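Local coordinates for flavodoxin (Lactobacillus reuteri, PDB 5VEG), which binds flavin mononucleotide and, as a flavodoxin associated with a 1,2-propanediol utilization bacterial microcompartment, probably serves as a low-potential electron donor to redox enzymes, at residues Gly91-Glu96 with Val132-Asp137; Ser65-Thr70 with Leu98-Asp103; Val35-Ala38 with Asn44-Val47. All coordinates share one frame; numbering follows the deposited sequence.

In the fold
All three interactions belong to the flavodoxin fold, a five-stranded parallel sheet flanked by helices. Interactions 1 and 3 hold opposite ends of the FMN: Gly91 binds O4 of the isoalloxazine, Asn44 the phosphate, and the centres of the two interactions lie about 13 Å apart. Interaction 2 leaves the flavin aside and carries a cadmium site on helix 98-105. Its centre is about 11 Å from that of interaction 1, which it meets through Tyr101, where Met93 CE comes within 3.5 Å of Tyr101 CG. Toward interaction 3, about 12 Å away, the link is the sheet itself: strands 60-66 and 31-38 are neighbours, and Ile67 N lies 2.8 Å from Tyr37 O, a probable hydrogen bond.

Interaction 1: residues Gly91-Glu96 with Val132-Asp137. With FMN (flavin mononucleotide), chain D.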
loop_
_atom_site.group_PDB
_atom_site.type_symbol
_atom_site.label_atom_id
_atom_site.label_comp_id
_atom_site.label_asym_id
_atom_site.label_seq_id
_atom_site.Cartn_x
_atom_site.Cartn_y
_atom_site.Cartn_z
ATOM N N GLY A 91 4.042 9.169 14.491
ATOM C CA GLY A 91 3.526 7.814 14.402
ATOM C C GLY A 91 2.040 7.692 14.127
ATOM O O GLY A 91 1.528 6.569 14.089
ATOM N N ALA A 92 1.338 8.800 13.916
ATOM C CA ALA A 92 -0.109 8.761 13.766
ATOM C C ALA A 92 -0.501 8.222 12.394
ATOM O O ALA A 92 0.151 8.506 11.384
ATOM C CB ALA A 92 -0.701 10.158 13.969
ATOM N N MET A 93 -1.572 7.434 12.371
ATOM C CA MET A 93 -2.191 7.014 11.119
ATOM C C MET A 93 -2.901 8.192 10.451
ATOM O O MET A 93 -3.369 9.108 11.128
ATOM C CB MET A 93 -3.220 5.922 11.385
ATOM C CG MET A 93 -2.690 4.767 12.160
ATOM S SD MET A 93 -2.339 3.474 10.988
ATOM C CE MET A 93 -3.905 3.339 10.151
ATOM N N PRO A 94 -3.052 8.163 9.127
ATOM C CA PRO A 94 -3.918 9.152 8.466
ATOM C C PRO A 94 -5.346 9.054 8.987
ATOM O O PRO A 94 -5.950 7.978 8.997
ATOM C CB PRO A 94 -3.827 8.766 6.982
ATOM C CG PRO A 94 -2.589 7.912 6.870
ATOM C CD PRO A 94 -2.494 7.191 8.170
ATOM N N GLU A 95 -5.888 10.193 9.428
ATOM C CA GLU A 95 -7.205 10.187 10.065
ATOM C C GLU A 95 -8.304 9.803 9.078
ATOM O O GLU A 95 -9.276 9.136 9.448
ATOM C CB GLU A 95 -7.496 11.559 10.678
ATOM C CG GLU A 95 -6.876 11.784 12.056
ATOM C CD GLU A 95 -7.095 13.203 12.575
ATOM O OE1 GLU A 95 -6.115 13.834 13.024
ATOM O OE2 GLU A 95 -8.248 13.688 12.530
ATOM N N GLU A 96 -8.167 10.231 7.821
ATOM C CA GLU A 96 -9.076 9.852 6.748
ATOM C C GLU A 96 -8.994 8.370 6.379
ATOM O O GLU A 96 -9.826 7.905 5.588
ATOM C CB GLU A 96 -8.793 10.710 5.511
ATOM C CG GLU A 96 -7.460 10.418 4.803
ATOM C CD GLU A 96 -6.294 11.286 5.304
ATOM O OE1 GLU A 96 -6.314 11.727 6.465
ATOM O OE2 GLU A 96 -5.350 11.520 4.528
ATOM N N VAL A 132 2.930 2.220 7.554
ATOM C CA VAL A 132 3.210 1.041 6.746
ATOM C C VAL A 132 3.168 -0.211 7.606
ATOM O O VAL A 132 2.569 -1.225 7.223
ATOM C CB VAL A 132 4.566 1.208 6.031
ATOM C CG1 VAL A 132 4.938 -0.055 5.276
ATOM C CG2 VAL A 132 4.507 2.415 5.094
ATOM N N ASP A 133 3.771 -0.148 8.800
ATOM C CA ASP A 133 3.751 -1.287 9.711
ATOM C C ASP A 133 2.337 -1.608 10.169
ATOM O O ASP A 133 1.971 -2.785 10.290
ATOM C CB ASP A 133 4.628 -1.015 10.932
ATOM C CG ASP A 133 6.078 -0.792 10.571
ATOM O OD1 ASP A 133 6.577 -1.534 9.699
ATOM O OD2 ASP A 133 6.713 0.121 11.155
ATOM N N HIS A 134 1.524 -0.579 10.435
ATOM C CA HIS A 134 0.144 -0.831 10.854
ATOM C C HIS A 134 -0.660 -1.514 9.753
ATOM O O HIS A 134 -1.408 -2.463 10.018
ATOM C CB HIS A 134 -0.533 0.474 11.275
ATOM C CG HIS A 134 -0.093 0.950 12.619
ATOM N ND1 HIS A 134 0.323 2.243 12.853
ATOM C CD2 HIS A 134 0.028 0.294 13.797
ATOM C CE1 HIS A 134 0.659 2.368 14.124
ATOM N NE2 HIS A 134 0.480 1.201 14.718
ATOM N N PHE A 135 -0.544 -1.036 8.510
ATOM C CA PHE A 135 -1.340 -1.649 7.449
ATOM C C PHE A 135 -0.856 -3.051 7.125
ATOM O O PHE A 135 -1.670 -3.927 6.798
ATOM C CB PHE A 135 -1.352 -0.777 6.196
ATOM C CG PHE A 135 -2.460 0.239 6.198
ATOM C CD1 PHE A 135 -3.760 -0.130 5.845
ATOM C CD2 PHE A 135 -2.220 1.545 6.594
ATOM C CE1 PHE A 135 -4.785 0.790 5.860
ATOM C CE2 PHE A 135 -3.244 2.482 6.616
ATOM C CZ PHE A 135 -4.531 2.106 6.249
ATOM N N ASP A 136 0.455 -3.284 7.215
ATOM C CA ASP A 136 0.966 -4.634 7.016
ATOM C C ASP A 136 0.414 -5.583 8.074
ATOM O O ASP A 136 -0.027 -6.699 7.760
ATOM C CB ASP A 136 2.494 -4.636 7.033
ATOM C CG ASP A 136 3.068 -5.900 6.421
ATOM O OD1 ASP A 136 2.960 -6.952 7.066
ATOM O OD2 ASP A 136 3.595 -5.845 5.290
ATOM N N ASP A 137 0.418 -5.149 9.336
ATOM C CA ASP A 137 -0.234 -5.929 10.384
ATOM C C ASP A 137 -1.726 -6.118 10.104
ATOM O O ASP A 137 -2.268 -7.204 10.323
ATOM C CB ASP A 137 -0.026 -5.258 11.744
ATOM C CG ASP A 137 1.386 -5.462 12.288
ATOM O OD1 ASP A 137 2.123 -6.326 11.766
ATOM O OD2 ASP A 137 1.752 -4.762 13.249
HETATM N N1 FMN D . 6.869 10.821 8.816
HETATM C C2 FMN D . 7.110 9.632 9.472
HETATM O O2 FMN D . 7.615 8.695 8.860
HETATM N N3 FMN D . 6.801 9.496 10.809
HETATM C C4 FMN D . 6.248 10.550 11.508
HETATM O O4 FMN D . 5.978 10.397 12.694
HETATM C C4A FMN D . 6.004 11.761 10.859
HETATM N N5 FMN D . 5.448 12.834 11.536
HETATM C C5A FMN D . 5.217 14.019 10.847
HETATM C C6 FMN D . 4.662 15.124 11.501
HETATM C C7 FMN D . 4.433 16.316 10.805
HETATM C C7M FMN D . 3.838 17.509 11.501
HETATM C C8 FMN D . 4.768 16.412 9.459
HETATM C C8M FMN D . 4.526 17.696 8.715
HETATM C C9 FMN D . 5.326 15.320 8.801
HETATM C C9A FMN D . 5.535 14.129 9.496
HETATM N N10 FMN D . 6.077 13.055 8.825
HETATM C C10 FMN D . 6.322 11.884 9.507
HETATM C "C1'" FMN D . 6.474 13.210 7.387
HETATM C "C2'" FMN D . 5.472 12.801 6.316
HETATM O "O2'" FMN D . 5.099 11.465 6.538
HETATM C "C3'" FMN D . 6.258 12.878 5.020
HETATM O "O3'" FMN D . 6.570 14.217 4.684
HETATM C "C4'" FMN D . 5.528 12.242 3.854
HETATM O "O4'" FMN D . 6.377 12.276 2.735
HETATM C "C5'" FMN D . 4.273 13.028 3.514
HETATM O "O5'" FMN D . 3.570 12.263 2.558
HETATM P P FMN D . 2.428 12.938 1.642
HETATM O O1P FMN D . 3.092 13.967 0.753
HETATM O O2P FMN D . 1.843 11.824 0.792
HETATM O O3P FMN D . 1.407 13.623 2.500
HETATM O O HOH W 1 0.748 4.868 12.076
#
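Met93 reaches across from the loop after strand 80-85 to helix 130-141 and makes a Met-aromatic contact there, in the flavodoxin fold, next to the point where the same loop reaches FMN. Its side chain starts anti to the carbonyl carbon and then bends at both later torsions, a course that brings sulfur and methyl against two successive helix residues. The sulfur goes to His134: SD lies 3.5 Å from ND1 and equally near CB, approaching the imidazole obliquely. The methyl goes to Phe135, with CE 3.7 Å from CE2, again at a slant to the ring, while the sulfur stands 5.4 Å from the phenyl centroid. One thioether thus fills the angle between a polar ring and an apolar one. Tyr101 of helix 98-105 closes the group, touching Met93 and His134 and meeting the Phe135 ring edge-to-face.

The polar part of the contact runs through water. Water 1 donates to Gly91 O at 2.7 Å and lies in the plane of the imidazole at its ND1 edge, 2.8 Å from that nitrogen, so the water bridges the loop backbone and the histidine. Gly91 and Ala92 form a G1 beta bulge opposite Tyr88. With phi at 95°, Gly91 adopts a backbone shape in which a side chain would press on the preceding carbonyl oxygen. The same glycine faces the helix with its carbonyl and the cofactor with its amide: Gly91 N donates to FMN O4 over 2.9 Å, the N-H...O angle a bent 140°.

Interaction 2: residues Ser65-Thr70 with Leu98-Asp103; sequences SEISQT and LDFYDD. With CD (cadmium ion), chain E; NA (sodium ion), chain F.
A short 3-10 turn at the end of strand 60-66 packs on the start of helix 98-105, a buried seam of the flavodoxin fold beside a cadmium site. Phe100 carries it. With CG anti to the backbone N (chi1 -171°), the ring projects from the helix beneath Ile67, whose CG1 lies over one face in a CH-pi contact, 4.1 Å from the centroid and 3.7 Å from Phe100 CG. Ile67 CD1 continues over the CD1 side of the ring. Thr70 comes from another direction: Thr70 O sits in the ring plane at the edge, 3.5 Å from Phe100 CD2, and the methyl CG2 lies near CE2. With an alanine here in place of Phe100, Ile67 CG1 and Thr70 CG2 would probably lose the ring they pack on, and a gap is likely to open between turn and helix.

The turn is tied to itself. Glu66 O accepts Thr70 OG1 at 2.6 Å and Gln69 N from the opposite face of its plane, while Glu66 OE1 receives Ser68 N from above the carboxylate. On the outer side of the helix, Asp99 grips the cadmium ion through both oxygens, OD1 at 2.5 Å and OD2 at 2.6 Å; Asp103 OD2, one turn on, binds at 2.4 Å, and water 4 is a further ligand. Asp99 OD1 also reaches the sodium ion at 2.3 Å.

Around this seam, Phe75 of helix 72-75 meets the Phe100 ring edge-to-face, Phe135 of helix 130-141 touches both Ile67 and Phe100, and Ile67 rests on Ala38 of strand 31-38.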
loop_
_atom_site.group_PDB
_atom_site.type_symbol
_atom_site.label_atom_id
_atom_site.label_comp_id
_atom_site.label_asym_id
_atom_site.label_seq_id
_atom_site.Cartn_x
_atom_site.Cartn_y
_atom_site.Cartn_z
ATOM N N SER A 65 -7.228 4.497 -6.168
ATOM C CA SER A 65 -8.146 5.453 -5.559
ATOM C C SER A 65 -7.548 6.005 -4.274
ATOM O O SER A 65 -6.606 5.443 -3.713
ATOM C CB SER A 65 -9.515 4.810 -5.282
ATOM O OG SER A 65 -9.369 3.634 -4.511
ATOM N N GLU A 66 -8.095 7.127 -3.818
ATOM C CA GLU A 66 -7.710 7.700 -2.534
ATOM C C GLU A 66 -8.468 7.005 -1.406
ATOM O O GLU A 66 -9.620 6.586 -1.569
ATOM C CB GLU A 66 -7.994 9.205 -2.505
ATOM C CG GLU A 66 -7.372 9.963 -1.315
ATOM C CD GLU A 66 -8.349 10.121 -0.171
ATOM O OE1 GLU A 66 -7.922 10.023 0.992
ATOM O OE2 GLU A 66 -9.559 10.324 -0.432
ATOM N N ILE A 67 -7.814 6.902 -0.246
ATOM C CA ILE A 67 -8.317 6.014 0.798
ATOM C C ILE A 67 -9.667 6.489 1.332
ATOM O O ILE A 67 -10.547 5.675 1.622
ATOM C CB ILE A 67 -7.271 5.859 1.917
ATOM C CG1 ILE A 67 -7.623 4.687 2.832
ATOM C CG2 ILE A 67 -7.089 7.158 2.714
ATOM C CD1 ILE A 67 -6.399 4.126 3.564
ATOM N N SER A 68 -9.864 7.800 1.458
ATOM C CA SER A 68 -11.101 8.285 2.058
ATOM C C SER A 68 -12.299 8.137 1.127
ATOM O O SER A 68 -13.433 8.199 1.606
ATOM C CB SER A 68 -10.968 9.745 2.480
ATOM O OG SER A 68 -11.244 10.607 1.391
ATOM N N GLN A 69 -12.076 7.944 -0.175
ATOM C CA GLN A 69 -13.151 7.702 -1.134
ATOM C C GLN A 69 -13.328 6.225 -1.475
ATOM O O GLN A 69 -13.983 5.907 -2.470
ATOM C CB GLN A 69 -12.891 8.474 -2.434
ATOM C CG GLN A 69 -12.610 9.948 -2.265
ATOM C CD GLN A 69 -13.868 10.783 -2.295
ATOM O OE1 GLN A 69 -14.878 10.430 -1.679
ATOM N NE2 GLN A 69 -13.814 11.910 -3.002
ATOM N N THR A 70 -12.739 5.316 -0.704
ATOM C CA THR A 70 -12.704 3.903 -1.059
ATOM C C THR A 70 -13.296 3.086 0.075
ATOM O O THR A 70 -12.932 3.282 1.239
ATOM C CB THR A 70 -11.271 3.435 -1.355
ATOM O OG1 THR A 70 -10.653 4.340 -2.277
ATOM C CG2 THR A 70 -11.271 2.035 -1.950
ATOM N N LEU A 98 -8.634 5.827 8.906
ATOM C CA LEU A 98 -8.841 4.993 10.089
ATOM C C LEU A 98 -9.977 4.005 9.878
ATOM O O LEU A 98 -9.893 2.848 10.298
ATOM C CB LEU A 98 -9.119 5.866 11.314
ATOM C CG LEU A 98 -7.886 6.621 11.824
ATOM C CD1 LEU A 98 -8.334 7.722 12.789
ATOM C CD2 LEU A 98 -6.920 5.663 12.496
ATOM N N ASP A 99 -11.044 4.444 9.225
ATOM C CA ASP A 99 -12.166 3.544 8.986
ATOM C C ASP A 99 -11.777 2.410 8.045
ATOM O O ASP A 99 -12.016 1.228 8.340
ATOM C CB ASP A 99 -13.332 4.330 8.421
ATOM C CG ASP A 99 -14.483 3.436 8.098
ATOM O OD1 ASP A 99 -14.913 2.715 9.017
ATOM O OD2 ASP A 99 -14.894 3.422 6.930
ATOM N N PHE A 100 -11.170 2.758 6.907
ATOM C CA PHE A 100 -10.621 1.774 5.979
ATOM C C PHE A 100 -9.705 0.790 6.689
ATOM O O PHE A 100 -9.816 -0.426 6.498
ATOM C CB PHE A 100 -9.870 2.509 4.863
ATOM C CG PHE A 100 -9.427 1.629 3.714
ATOM C CD1 PHE A 100 -8.290 0.830 3.821
ATOM C CD2 PHE A 100 -10.101 1.662 2.506
ATOM C CE1 PHE A 100 -7.865 0.055 2.755
ATOM C CE2 PHE A 100 -9.672 0.901 1.436
ATOM C CZ PHE A 100 -8.559 0.099 1.561
ATOM N N TYR A 101 -8.767 1.311 7.491
ATOM C CA TYR A 101 -7.851 0.463 8.251
ATOM C C TYR A 101 -8.610 -0.514 9.146
ATOM O O TYR A 101 -8.322 -1.715 9.156
ATOM C CB TYR A 101 -6.916 1.352 9.079
ATOM C CG TYR A 101 -6.111 0.662 10.162
ATOM C CD1 TYR A 101 -5.008 -0.130 9.843
ATOM C CD2 TYR A 101 -6.411 0.854 11.508
ATOM C CE1 TYR A 101 -4.245 -0.730 10.836
ATOM C CE2 TYR A 101 -5.659 0.255 12.510
ATOM C CZ TYR A 101 -4.573 -0.531 12.172
ATOM O OH TYR A 101 -3.828 -1.131 13.169
ATOM N N ASP A 102 -9.581 -0.009 9.916
ATOM C CA ASP A 102 -10.373 -0.872 10.791
ATOM C C ASP A 102 -11.188 -1.886 9.988
ATOM O O ASP A 102 -11.207 -3.083 10.315
ATOM C CB ASP A 102 -11.278 -0.010 11.676
ATOM C CG ASP A 102 -12.128 -0.833 12.637
ATOM O OD1 ASP A 102 -11.565 -1.621 13.428
ATOM O OD2 ASP A 102 -13.369 -0.684 12.606
ATOM N N ASP A 103 -11.840 -1.438 8.911
ATOM C CA ASP A 103 -12.616 -2.365 8.086
ATOM C C ASP A 103 -11.742 -3.450 7.472
ATOM O O ASP A 103 -12.197 -4.584 7.287
ATOM C CB ASP A 103 -13.338 -1.611 6.979
ATOM C CG ASP A 103 -14.428 -0.707 7.502
ATOM O OD1 ASP A 103 -14.728 -0.718 8.721
ATOM O OD2 ASP A 103 -14.978 0.017 6.666
HETATM CD CD CD E . -16.604 1.596 7.479
HETATM NA NA NA F . -16.016 2.513 11.067
HETATM O O HOH W 2 -14.001 3.031 4.338
HETATM O O HOH W 3 -14.957 0.548 10.877
HETATM O O HOH W 4 -17.164 1.674 4.989
#

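Interaction 3: residues Val35-Ala38 with Asn44-Val47; sequences VVYA and NEEV. With FMN (flavin mononucleotide), chain D.
Tyr37 holds CG between its backbone N and carbonyl carbon (chi1 61°), which stands the ring up from strand 31-38 against helix 43-56, and Glu45, with CG anti to its own N and an extended chain beyond, runs alongside it. The two side chains point the same way. Glu45 CG lies over one face of the ring, 4.0 Å from the centroid and displaced toward the rim, in a CH-pi contact, with CB over the same ring near CD1 and CE1. Farther out the carboxylate is turned only 20° from the ring plane, its CD 3.7 Å from Tyr37 OH.

One residue on in the strand and one back in the helix the approach is closer. Ala38 O abuts Asn44 CB at 3.1 Å; this carbonyl is buried here and finds no hydrogen-bonding partner. The polar groups of Asn44 serve the cofactor: its backbone N donates to FMN O2P at 2.8 Å in a nearly straight bond (166°), and ND2 reaches the same oxygen at 3.0 Å, with a further weak bond to O5'. OD1 accepts from Ser119 N, so the amide is held at both ends and its rotation is fixed.

Strand 31-38 and helix 43-56 open a beta-alpha-beta unit, and the loop between them, with Thr39 and Thr41 also bonded to FMN, together with the amino-terminal end of the helix forms the phosphate-binding site characteristic of flavodoxins.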
loop_
_atom_site.group_PDB
_atom_site.type_symbol
_atom_site.label_atom_id
_atom_site.label_comp_id
_atom_site.label_asym_id
_atom_site.label_seq_id
_atom_site.Cartn_x
_atom_site.Cartn_y
_atom_site.Cartn_z
ATOM N N VAL A 35 -4.896 -0.220 -5.811
ATOM C CA VAL A 35 -3.938 0.561 -5.024
ATOM C C VAL A 35 -4.680 1.737 -4.414
ATOM O O VAL A 35 -5.220 2.582 -5.139
ATOM C CB VAL A 35 -2.752 1.050 -5.874
ATOM C CG1 VAL A 35 -1.835 1.931 -5.046
ATOM C CG2 VAL A 35 -1.980 -0.128 -6.447
ATOM N N VAL A 36 -4.722 1.802 -3.092
ATOM C CA VAL A 36 -5.266 2.980 -2.433
ATOM C C VAL A 36 -4.117 3.764 -1.815
ATOM O O VAL A 36 -3.109 3.199 -1.375
ATOM C CB VAL A 36 -6.340 2.649 -1.375
ATOM C CG1 VAL A 36 -7.544 1.938 -2.037
ATOM C CG2 VAL A 36 -5.760 1.811 -0.259
ATOM N N TYR A 37 -4.271 5.084 -1.784
ATOM C CA TYR A 37 -3.255 5.936 -1.180
ATOM C C TYR A 37 -3.910 6.919 -0.229
ATOM O O TYR A 37 -5.086 7.277 -0.377
ATOM C CB TYR A 37 -2.422 6.702 -2.236
ATOM C CG TYR A 37 -3.239 7.635 -3.116
ATOM C CD1 TYR A 37 -3.478 8.958 -2.740
ATOM C CD2 TYR A 37 -3.771 7.186 -4.323
ATOM C CE1 TYR A 37 -4.238 9.798 -3.540
ATOM C CE2 TYR A 37 -4.521 8.018 -5.125
ATOM C CZ TYR A 37 -4.755 9.314 -4.731
ATOM O OH TYR A 37 -5.498 10.129 -5.542
ATOM N N ALA A 38 -3.134 7.344 0.763
ATOM C CA ALA A 38 -3.483 8.492 1.588
ATOM C C ALA A 38 -2.374 9.516 1.439
ATOM O O ALA A 38 -1.192 9.157 1.442
ATOM C CB ALA A 38 -3.667 8.108 3.053
ATOM N N ASN A 44 2.879 10.218 -1.233
ATOM C CA ASN A 44 2.338 8.864 -1.222
ATOM C C ASN A 44 1.434 8.587 -2.403
ATOM O O ASN A 44 1.264 7.418 -2.772
ATOM C CB ASN A 44 1.595 8.618 0.079
ATOM C CG ASN A 44 2.540 8.312 1.206
ATOM O OD1 ASN A 44 2.917 7.161 1.398
ATOM N ND2 ASN A 44 2.953 9.344 1.945
ATOM N N GLU A 45 0.851 9.628 -3.003
ATOM C CA GLU A 45 0.178 9.442 -4.283
ATOM C C GLU A 45 1.194 9.181 -5.384
ATOM O O GLU A 45 0.959 8.357 -6.277
ATOM C CB GLU A 45 -0.679 10.663 -4.614
ATOM C CG GLU A 45 -1.282 10.591 -5.991
ATOM C CD GLU A 45 -2.207 11.748 -6.301
ATOM O OE1 GLU A 45 -2.501 12.559 -5.389
ATOM O OE2 GLU A 45 -2.655 11.821 -7.470
ATOM N N GLU A 46 2.337 9.872 -5.328
ATOM C CA GLU A 46 3.446 9.549 -6.220
ATOM C C GLU A 46 3.871 8.092 -6.063
ATOM O O GLU A 46 4.065 7.384 -7.061
ATOM C CB GLU A 46 4.622 10.496 -5.943
ATOM C CG GLU A 46 5.694 10.528 -7.000
ATOM C CD GLU A 46 6.722 11.641 -6.744
ATOM O OE1 GLU A 46 6.472 12.511 -5.875
ATOM O OE2 GLU A 46 7.775 11.650 -7.415
ATOM N N VAL A 47 4.000 7.616 -4.819
ATOM C CA VAL A 47 4.377 6.216 -4.589
ATOM C C VAL A 47 3.335 5.282 -5.195
ATOM O O VAL A 47 3.668 4.316 -5.892
ATOM C CB VAL A 47 4.558 5.943 -3.088
ATOM C CG1 VAL A 47 4.709 4.416 -2.813
ATOM C CG2 VAL A 47 5.759 6.751 -2.519
HETATM N N1 FMN D . 6.869 10.821 8.816
HETATM C C2 FMN D . 7.110 9.632 9.472
HETATM O O2 FMN D . 7.615 8.695 8.860
HETATM N N3 FMN D . 6.801 9.496 10.809
HETATM C C4 FMN D . 6.248 10.550 11.508
HETATM O O4 FMN D . 5.978 10.397 12.694
HETATM C C4A FMN D . 6.004 11.761 10.859
HETATM N N5 FMN D . 5.448 12.834 11.536
HETATM C C5A FMN D . 5.217 14.019 10.847
HETATM C C6 FMN D . 4.662 15.124 11.501
HETATM C C7 FMN D . 4.433 16.316 10.805
HETATM C C7M FMN D . 3.838 17.509 11.501
HETATM C C8 FMN D . 4.768 16.412 9.459
HETATM C C8M FMN D . 4.526 17.696 8.715
HETATM C C9 FMN D . 5.326 15.320 8.801
HETATM C C9A FMN D . 5.535 14.129 9.496
HETATM N N10 FMN D . 6.077 13.055 8.825
HETATM C C10 FMN D . 6.322 11.884 9.507
HETATM C "C1'" FMN D . 6.474 13.210 7.387
HETATM C "C2'" FMN D . 5.472 12.801 6.316
HETATM O "O2'" FMN D . 5.099 11.465 6.538
HETATM C "C3'" FMN D . 6.258 12.878 5.020
HETATM O "O3'" FMN D . 6.570 14.217 4.684
HETATM C "C4'" FMN D . 5.528 12.242 3.854
HETATM O "O4'" FMN D . 6.377 12.276 2.735
HETATM C "C5'" FMN D . 4.273 13.028 3.514
HETATM O "O5'" FMN D . 3.570 12.263 2.558
HETATM P P FMN D . 2.428 12.938 1.642
HETATM O O1P FMN D . 3.092 13.967 0.753
HETATM O O2P FMN D . 1.843 11.824 0.792
HETATM O O3P FMN D . 1.407 13.623 2.500
#